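Local coordinates for methylxanthine N1-demethylase NdmA (Pseudomonas putida, PDB 6ICN), which catalyses the N1-demethylation of caffeine to theobromine and formaldehyde, as a Rieske non-heme iron oxygenase that draws its electrons from NADH, at residues D130-E135 with I143-S148; T187-F192 with F222-P227. All coordinates share one frame; numbering follows the deposited sequence.

In the fold
Contact 1 and contact 2 lie on opposite sides of the chain's centre, about 35 Å apart between their centres, and share no element. Contact 1 pairs the two strands of a hairpin in the six-stranded antiparallel sheet of the Rieske half; contact 2 sets the metal-binding loop T187-F192 against strand 219-225 of the seven-stranded catalytic sheet. Both are largely buried, but their chemistry differs. In contact 1 a backbone bond, a water and a salt-bridge network of D133 with R131 and R144 flank a small apolar face. Contact 2 is aromatic packing across its segments, and H191 and D188 of its loop serve the metal and the second subunit.

Contact 1 (D130-E135 with I143-S148); sequences DRFDCE and IRLDSS
F132 and L145 form the tight side of this hairpin contact. CD2 of L145 sits over one face of the F132 ring, 4.0 Å from its centroid in a CH-pi contact, while the carbonyl O of L145 meets the ring's edge at CD1, in plane. CB of F132 rests 4.0 Å from CG2 of I143. L64 of strand 62-69 closes on the same apolar group.

Between the strands, N of R144 donates to O of D133 (3.0 Å), and C134 faces I143 as an antiparallel non-hydrogen-bonded pair. On the other side of the D133-R144 pair a water replaces the direct bond, accepting from N of D133, donating to O of R144 and lying 2.9 Å from OG of S147.

The polar face is looser: D133, R131 and S147 are partly exposed, though R144 is buried. OD1 of D133 takes NH2 of R131 at 2.7 Å, in the guanidinium plane, and OD2 takes NH2 of R144 at 3.0 Å on its anti side, tilted out of the carboxylate plane. The R144 chain bends at chi3 (60°), and its NE reaches OG of S147. An asparagine at D133 would probably cost the hairpin its cross-strand salt bridge to R144 and leave R131 without its mate on the same strand. The two segments are the arms of the antiparallel beta hairpin of strands 131-137 and 140-144, part of the antiparallel sheet of the Rieske domain.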
ATOM      1  N   ASP A 130     -23.058 -30.846  12.911  1.00 17.66           N
ATOM      2  CA  ASP A 130     -22.831 -31.900  11.924  1.00 19.83           C
ATOM      3  C   ASP A 130     -21.345 -32.206  11.814  1.00 19.89           C
ATOM      4  O   ASP A 130     -20.511 -31.298  11.835  1.00 19.84           O
ATOM      5  CB  ASP A 130     -23.346 -31.495  10.539  1.00 22.44           C
ATOM      6  CG  ASP A 130     -24.855 -31.407  10.462  1.00 28.95           C
ATOM      7  OD1 ASP A 130     -25.562 -32.033  11.281  1.00 26.11           O
ATOM      8  OD2 ASP A 130     -25.334 -30.700   9.557  1.00 25.70           O
ATOM      9  N   ARG A 131     -21.009 -33.492  11.724  1.00 19.08           N
ATOM     10  CA  ARG A 131     -19.646 -33.902  11.436  1.00 18.80           C
ATOM     11  C   ARG A 131     -19.629 -34.700  10.139  1.00 18.08           C
ATOM     12  O   ARG A 131     -20.666 -35.170   9.658  1.00 19.94           O
ATOM     13  CB  ARG A 131     -19.019 -34.702  12.595  1.00 24.78           C
ATOM     14  CG  ARG A 131     -19.710 -35.994  12.973  1.00 29.72           C
ATOM     15  CD  ARG A 131     -18.886 -37.189  12.510  1.00 34.39           C
ATOM     16  NE  ARG A 131     -19.471 -37.765  11.309  1.00 38.74           N
ATOM     17  CZ  ARG A 131     -18.836 -38.550  10.441  1.00 32.29           C
ATOM     18  NH1 ARG A 131     -17.554 -38.873  10.601  1.00 31.12           N
ATOM     19  NH2 ARG A 131     -19.501 -39.001   9.386  1.00 37.15           N
ATOM     20  N   PHE A 132     -18.443 -34.806   9.553  1.00 16.98           N
ATOM     21  CA  PHE A 132     -18.283 -35.365   8.221  1.00 17.54           C
ATOM     22  C   PHE A 132     -17.096 -36.305   8.201  1.00 16.44           C
ATOM     23  O   PHE A 132     -16.094 -36.082   8.895  1.00 17.58           O
ATOM     24  CB  PHE A 132     -18.071 -34.257   7.166  1.00 17.49           C
ATOM     25  CG  PHE A 132     -19.159 -33.242   7.166  1.00 16.05           C
ATOM     26  CD1 PHE A 132     -20.332 -33.464   6.454  1.00 20.12           C
ATOM     27  CD2 PHE A 132     -19.057 -32.096   7.943  1.00 18.75           C
ATOM     28  CE1 PHE A 132     -21.358 -32.539   6.482  1.00 18.97           C
ATOM     29  CE2 PHE A 132     -20.080 -31.180   7.991  1.00 19.76           C
ATOM     30  CZ  PHE A 132     -21.237 -31.397   7.248  1.00 23.26           C
ATOM     31  N   ASP A 133     -17.213 -37.350   7.380  1.00 19.16           N
ATOM     32  CA  ASP A 133     -16.097 -38.254   7.153  1.00 18.95           C
ATOM     33  C   ASP A 133     -14.842 -37.469   6.793  1.00 19.27           C
ATOM     34  O   ASP A 133     -14.858 -36.619   5.889  1.00 17.63           O
ATOM     35  CB  ASP A 133     -16.437 -39.258   6.043  1.00 20.80           C
ATOM     36  CG  ASP A 133     -17.263 -40.444   6.561  1.00 24.92           C
ATOM     37  OD1 ASP A 133     -17.915 -40.301   7.614  1.00 23.52           O
ATOM     38  OD2 ASP A 133     -17.254 -41.512   5.909  1.00 27.55           O
ATOM     39  N   CYS A 134     -13.769 -37.737   7.533  1.00 16.11           N
ATOM     40  CA  CYS A 134     -12.531 -36.966   7.443  1.00 17.50           C
ATOM     41  C   CYS A 134     -11.356 -37.901   7.688  1.00 18.47           C
ATOM     42  O   CYS A 134     -11.328 -38.585   8.716  1.00 19.50           O
ATOM     43  CB  CYS A 134     -12.524 -35.839   8.481  1.00 16.67           C
ATOM     44  SG  CYS A 134     -11.055 -34.781   8.373  1.00 18.02           S
ATOM     45  N   GLU A 135     -10.395 -37.926   6.765  1.00 16.92           N
ATOM     46  CA  GLU A 135      -9.224 -38.793   6.867  1.00 18.95           C
ATOM     47  C   GLU A 135      -7.984 -38.100   6.324  1.00 18.67           C
ATOM     48  O   GLU A 135      -8.052 -37.348   5.342  1.00 19.45           O
ATOM     49  CB  GLU A 135      -9.379 -40.102   6.070  1.00 22.87           C
ATOM     50  CG  GLU A 135     -10.525 -40.966   6.518  1.00 25.64           C
ATOM     51  CD  GLU A 135     -10.216 -41.707   7.802  1.00 32.78           C
ATOM     52  OE1 GLU A 135      -9.013 -41.928   8.093  1.00 36.38           O
ATOM     53  OE2 GLU A 135     -11.179 -42.060   8.516  1.00 35.98           O
ATOM     54  N   ILE A 143     -12.100 -34.772   2.977  1.00 15.11           N
ATOM     55  CA  ILE A 143     -13.444 -34.728   3.543  1.00 14.46           C
ATOM     56  C   ILE A 143     -14.454 -35.236   2.519  1.00 17.38           C
ATOM     57  O   ILE A 143     -14.390 -34.878   1.339  1.00 16.13           O
ATOM     58  CB  ILE A 143     -13.826 -33.305   4.008  1.00 14.10           C
ATOM     59  CG1 ILE A 143     -12.966 -32.902   5.208  1.00 15.66           C
ATOM     60  CG2 ILE A 143     -15.312 -33.233   4.389  1.00 14.62           C
ATOM     61  CD1 ILE A 143     -13.209 -31.449   5.635  1.00 15.90           C
ATOM     62  N   ARG A 144     -15.393 -36.081   2.974  1.00 16.28           N
ATOM     63  CA  ARG A 144     -16.547 -36.469   2.160  1.00 15.81           C
ATOM     64  C   ARG A 144     -17.804 -35.940   2.829  1.00 17.40           C
ATOM     65  O   ARG A 144     -18.140 -36.354   3.947  1.00 18.54           O
ATOM     66  CB  ARG A 144     -16.640 -37.988   1.978  1.00 19.06           C
ATOM     67  CG  ARG A 144     -17.876 -38.404   1.146  1.00 19.06           C
ATOM     68  CD  ARG A 144     -17.841 -39.895   0.839  1.00 19.76           C
ATOM     69  NE  ARG A 144     -17.826 -40.707   2.063  1.00 21.34           N
ATOM     70  CZ  ARG A 144     -17.647 -42.025   2.076  1.00 24.57           C
ATOM     71  NH1 ARG A 144     -17.478 -42.687   0.937  1.00 21.28           N
ATOM     72  NH2 ARG A 144     -17.654 -42.692   3.225  1.00 23.52           N
ATOM     73  N   LEU A 145     -18.507 -35.037   2.140  1.00 16.03           N
ATOM     74  CA  LEU A 145     -19.642 -34.367   2.766  1.00 15.38           C
ATOM     75  C   LEU A 145     -20.853 -35.282   2.895  1.00 18.65           C
ATOM     76  O   LEU A 145     -21.591 -35.197   3.884  1.00 18.72           O
ATOM     77  CB  LEU A 145     -20.017 -33.116   1.976  1.00 16.96           C
ATOM     78  CG  LEU A 145     -19.024 -31.959   2.120  1.00 17.55           C
ATOM     79  CD1 LEU A 145     -19.331 -30.896   1.089  1.00 19.05           C
ATOM     80  CD2 LEU A 145     -19.095 -31.381   3.528  1.00 20.94           C
ATOM     81  N   ASP A 146     -21.106 -36.112   1.891  1.00 18.17           N
ATOM     82  CA  ASP A 146     -22.243 -37.033   1.884  1.00 20.92           C
ATOM     83  C   ASP A 146     -21.707 -38.455   1.767  1.00 19.20           C
ATOM     84  O   ASP A 146     -21.122 -38.833   0.738  1.00 19.45           O
ATOM     85  CB  ASP A 146     -23.204 -36.711   0.740  1.00 20.49           C
ATOM     86  CG  ASP A 146     -24.556 -37.392   0.906  1.00 24.00           C
ATOM     87  OD1 ASP A 146     -24.573 -38.532   1.403  1.00 24.34           O
ATOM     88  OD2 ASP A 146     -25.597 -36.783   0.566  1.00 26.47           O
ATOM     89  N   SER A 147     -21.917 -39.251   2.817  1.00 20.51           N
ATOM     90  CA  SER A 147     -21.442 -40.623   2.834  1.00 20.15           C
ATOM     91  C   SER A 147     -22.572 -41.627   2.616  1.00 21.77           C
ATOM     92  O   SER A 147     -22.332 -42.832   2.727  1.00 23.94           O
ATOM     93  CB  SER A 147     -20.721 -40.928   4.152  1.00 23.29           C
ATOM     94  OG  SER A 147     -19.593 -40.071   4.351  1.00 22.75           O
ATOM     95  N   SER A 148     -23.776 -41.157   2.267  1.00 21.92           N
ATOM     96  CA  SER A 148     -24.951 -42.033   2.268  1.00 24.27           C
ATOM     97  C   SER A 148     -24.919 -43.055   1.135  1.00 27.02           C
ATOM     98  O   SER A 148     -25.478 -44.151   1.279  1.00 27.11           O
ATOM     99  CB  SER A 148     -26.229 -41.198   2.203  1.00 26.69           C
ATOM    100  OG  SER A 148     -26.330 -40.465   0.983  1.00 26.11           O
TER
HETATM  101  O   HOH W   1     -19.784 -37.588   5.785  1.00 19.65           O

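Contact 2 (T187-F192 with F222-P227). With CO (cobalt (II) ion), chain E.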
ATOM      1  N   THR A 187      -4.737 -32.449 -18.214  1.00 17.50           N
ATOM      2  CA  THR A 187      -4.677 -33.608 -19.099  1.00 21.69           C
ATOM      3  C   THR A 187      -4.729 -33.230 -20.570  1.00 22.98           C
ATOM      4  O   THR A 187      -4.911 -34.106 -21.417  1.00 23.66           O
ATOM      5  CB  THR A 187      -5.831 -34.571 -18.794  1.00 18.31           C
ATOM      6  OG1 THR A 187      -7.077 -33.898 -18.980  1.00 18.92           O
ATOM      7  CG2 THR A 187      -5.758 -35.121 -17.350  1.00 20.91           C
ATOM      8  N   ASP A 188      -4.611 -31.947 -20.889  1.00 21.07           N
ATOM      9  CA  ASP A 188      -4.795 -31.462 -22.250  1.00 22.39           C
ATOM     10  C   ASP A 188      -3.482 -31.566 -23.012  1.00 24.37           C
ATOM     11  O   ASP A 188      -2.513 -30.877 -22.676  1.00 27.38           O
ATOM     12  CB  ASP A 188      -5.289 -30.023 -22.202  1.00 21.42           C
ATOM     13  CG  ASP A 188      -5.576 -29.450 -23.564  1.00 31.14           C
ATOM     14  OD1 ASP A 188      -4.630 -29.316 -24.358  1.00 30.30           O
ATOM     15  OD2 ASP A 188      -6.753 -29.094 -23.806  1.00 37.24           O
ATOM     16  N   PHE A 189      -3.458 -32.418 -24.049  1.00 27.59           N
ATOM     17  CA  PHE A 189      -2.260 -32.637 -24.851  1.00 28.44           C
ATOM     18  C   PHE A 189      -1.976 -31.490 -25.828  1.00 26.18           C
ATOM     19  O   PHE A 189      -0.824 -31.302 -26.224  1.00 32.24           O
ATOM     20  CB  PHE A 189      -2.377 -33.947 -25.654  1.00 31.45           C
ATOM     21  CG  PHE A 189      -2.683 -35.189 -24.825  1.00 33.04           C
ATOM     22  CD1 PHE A 189      -2.412 -35.249 -23.465  1.00 33.52           C
ATOM     23  CD2 PHE A 189      -3.233 -36.320 -25.439  1.00 35.86           C
ATOM     24  CE1 PHE A 189      -2.702 -36.415 -22.728  1.00 32.36           C
ATOM     25  CE2 PHE A 189      -3.520 -37.482 -24.715  1.00 32.91           C
ATOM     26  CZ  PHE A 189      -3.253 -37.528 -23.360  1.00 36.45           C
ATOM     27  N   SER A 190      -2.991 -30.710 -26.196  1.00 27.80           N
ATOM     28  CA  SER A 190      -2.878 -29.719 -27.264  1.00 27.13           C
ATOM     29  C   SER A 190      -2.271 -28.383 -26.830  1.00 24.60           C
ATOM     30  O   SER A 190      -1.756 -27.649 -27.683  1.00 23.63           O
ATOM     31  CB  SER A 190      -4.271 -29.454 -27.849  1.00 23.17           C
ATOM     32  OG  SER A 190      -4.747 -30.587 -28.559  1.00 31.51           O
ATOM     33  N   HIS A 191      -2.342 -28.022 -25.542  1.00 24.25           N
ATOM     34  CA  HIS A 191      -1.942 -26.677 -25.153  1.00 22.61           C
ATOM     35  C   HIS A 191      -0.458 -26.548 -24.858  1.00 23.70           C
ATOM     36  O   HIS A 191       0.050 -25.416 -24.852  1.00 24.50           O
ATOM     37  CB  HIS A 191      -2.748 -26.210 -23.928  1.00 22.50           C
ATOM     38  CG  HIS A 191      -2.226 -26.715 -22.612  1.00 24.75           C
ATOM     39  ND1 HIS A 191      -2.378 -28.019 -22.193  1.00 24.04           N
ATOM     40  CD2 HIS A 191      -1.577 -26.074 -21.608  1.00 22.73           C
ATOM     41  CE1 HIS A 191      -1.827 -28.168 -21.001  1.00 24.95           C
ATOM     42  NE2 HIS A 191      -1.345 -26.999 -20.617  1.00 19.28           N
ATOM     43  N   PHE A 192       0.245 -27.674 -24.633  1.00 26.30           N
ATOM     44  CA  PHE A 192       1.648 -27.601 -24.226  1.00 29.71           C
ATOM     45  C   PHE A 192       2.446 -26.718 -25.170  1.00 27.20           C
ATOM     46  O   PHE A 192       3.246 -25.882 -24.736  1.00 28.79           O
ATOM     47  CB  PHE A 192       2.282 -29.001 -24.168  1.00 26.49           C
ATOM     48  CG  PHE A 192       1.717 -29.907 -23.096  1.00 31.13           C
ATOM     49  CD1 PHE A 192       1.991 -29.690 -21.760  1.00 30.29           C
ATOM     50  CD2 PHE A 192       0.944 -31.007 -23.432  1.00 34.26           C
ATOM     51  CE1 PHE A 192       1.494 -30.532 -20.778  1.00 31.51           C
ATOM     52  CE2 PHE A 192       0.438 -31.862 -22.447  1.00 33.85           C
ATOM     53  CZ  PHE A 192       0.708 -31.617 -21.114  1.00 32.53           C
ATOM     54  N   PHE A 222      -5.191 -44.043 -19.083  1.00 26.55           N
ATOM     55  CA  PHE A 222      -4.726 -43.875 -20.458  1.00 26.81           C
ATOM     56  C   PHE A 222      -3.235 -43.548 -20.454  1.00 29.48           C
ATOM     57  O   PHE A 222      -2.692 -43.062 -19.455  1.00 26.12           O
ATOM     58  CB  PHE A 222      -5.541 -42.808 -21.221  1.00 24.65           C
ATOM     59  CG  PHE A 222      -5.703 -41.481 -20.490  1.00 22.56           C
ATOM     60  CD1 PHE A 222      -6.759 -41.277 -19.606  1.00 23.55           C
ATOM     61  CD2 PHE A 222      -4.831 -40.437 -20.739  1.00 23.53           C
ATOM     62  CE1 PHE A 222      -6.914 -40.043 -18.951  1.00 24.16           C
ATOM     63  CE2 PHE A 222      -4.971 -39.199 -20.094  1.00 21.55           C
ATOM     64  CZ  PHE A 222      -6.010 -39.008 -19.195  1.00 20.14           C
ATOM     65  N   VAL A 223      -2.577 -43.835 -21.586  1.00 28.72           N
ATOM     66  CA  VAL A 223      -1.126 -43.720 -21.736  1.00 28.95           C
ATOM     67  C   VAL A 223      -0.791 -42.867 -22.959  1.00 35.65           C
ATOM     68  O   VAL A 223      -1.447 -42.974 -24.001  1.00 39.51           O
ATOM     69  CB  VAL A 223      -0.470 -45.116 -21.840  1.00 33.07           C
ATOM     70  CG1 VAL A 223       1.040 -45.006 -22.022  1.00 36.84           C
ATOM     71  CG2 VAL A 223      -0.799 -45.949 -20.611  1.00 34.90           C
ATOM     72  N   TYR A 224       0.239 -42.026 -22.835  1.00 32.98           N
ATOM     73  CA  TYR A 224       0.623 -41.066 -23.874  1.00 32.06           C
ATOM     74  C   TYR A 224       2.142 -40.993 -23.944  1.00 36.38           C
ATOM     75  O   TYR A 224       2.791 -40.597 -22.972  1.00 37.68           O
ATOM     76  CB  TYR A 224       0.017 -39.685 -23.580  1.00 36.64           C
ATOM     77  CG  TYR A 224       0.469 -38.526 -24.464  1.00 39.42           C
ATOM     78  CD1 TYR A 224       0.928 -38.736 -25.764  1.00 41.25           C
ATOM     79  CD2 TYR A 224       0.423 -37.211 -23.994  1.00 37.08           C
ATOM     80  CE1 TYR A 224       1.340 -37.675 -26.566  1.00 41.95           C
ATOM     81  CE2 TYR A 224       0.827 -36.139 -24.795  1.00 41.41           C
ATOM     82  CZ  TYR A 224       1.283 -36.380 -26.080  1.00 43.27           C
ATOM     83  OH  TYR A 224       1.688 -35.335 -26.890  1.00 43.72           O
ATOM     84  N   ASP A 225       2.712 -41.363 -25.092  1.00 37.48           N
ATOM     85  CA  ASP A 225       4.157 -41.243 -25.314  1.00 40.82           C
ATOM     86  C   ASP A 225       4.431 -39.891 -25.965  1.00 41.00           C
ATOM     87  O   ASP A 225       4.187 -39.707 -27.161  1.00 40.76           O
ATOM     88  CB  ASP A 225       4.669 -42.395 -26.171  1.00 39.48           C
ATOM     89  CG  ASP A 225       4.418 -43.743 -25.530  1.00 44.54           C
ATOM     90  OD1 ASP A 225       4.737 -43.892 -24.327  1.00 42.61           O
ATOM     91  OD2 ASP A 225       3.897 -44.647 -26.218  1.00 48.39           O
ATOM     92  N   THR A 226       4.939 -38.941 -25.171  1.00 40.17           N
ATOM     93  CA  THR A 226       5.204 -37.591 -25.663  1.00 41.90           C
ATOM     94  C   THR A 226       6.370 -37.596 -26.657  1.00 43.74           C
ATOM     95  O   THR A 226       7.142 -38.563 -26.721  1.00 40.30           O
ATOM     96  CB  THR A 226       5.504 -36.642 -24.496  1.00 40.27           C
ATOM     97  OG1 THR A 226       6.715 -37.043 -23.834  1.00 37.15           O
ATOM     98  CG2 THR A 226       4.342 -36.636 -23.497  1.00 35.90           C
ATOM     99  N   PRO A 227       6.502 -36.538 -27.467  1.00 41.90           N
ATOM    100  CA  PRO A 227       7.625 -36.473 -28.414  1.00 44.44           C
ATOM    101  C   PRO A 227       8.979 -36.521 -27.717  1.00 46.36           C
ATOM    102  O   PRO A 227       9.152 -36.027 -26.599  1.00 40.25           O
ATOM    103  CB  PRO A 227       7.414 -35.129 -29.123  1.00 41.52           C
ATOM    104  CG  PRO A 227       5.947 -34.888 -29.036  1.00 42.92           C
ATOM    105  CD  PRO A 227       5.514 -35.468 -27.714  1.00 44.62           C
TER
HETATM  106 CO    CO E 401      -0.554 -26.412 -18.762  1.00 20.13          CO
HETATM  107  O   HOH W   2      -1.385 -28.049 -17.744  1.00 22.95           O
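The mononuclear metal site of the Rieske oxygenase catalytic domain begins in the loop T187-F192, which packs on strand 219-225 through F189. The F189 ring lies against the ring of Y224 with centroids 4.2 Å apart and planes at 35°, an oblique pair in which CD2 of Y224 stands over the centre of the F189 face, 3.5 Å from CE1 of F189. The two side chains slide past one another in opposite directions. With CG anti to the backbone N (chi1 172°), Y224 carries its ring out to the F189 face. The methyl CG2 of T226 lies over the opposite face of Y224, toward its rim.

F222 extends the cluster along the same strand: its CE2 lies 4.1 Å from CZ of F189, and CG2 of T187 approaches its edge near the ring plane. V331 of helix 330-348 touches T187, F189 and F222, and Y243 stacks on F222.

On the metal side, OD1 of D188 accepts from N of H191 (2.9 Å) in an Asx motif, and ND1 of H191 makes a weak bond to O of D188. OD2 of D188 hydrogen-bonds NE2 of H102 of the second subunit, a ligand of its iron-sulfur cluster, consistent with the carboxylate bridge between cluster and mononuclear site that is the probable electron path in Rieske oxygenases. F192 touches caffeine. NE2 of H191 binds the cobalt ion at 2.1 Å, beside H196, D307 and a water.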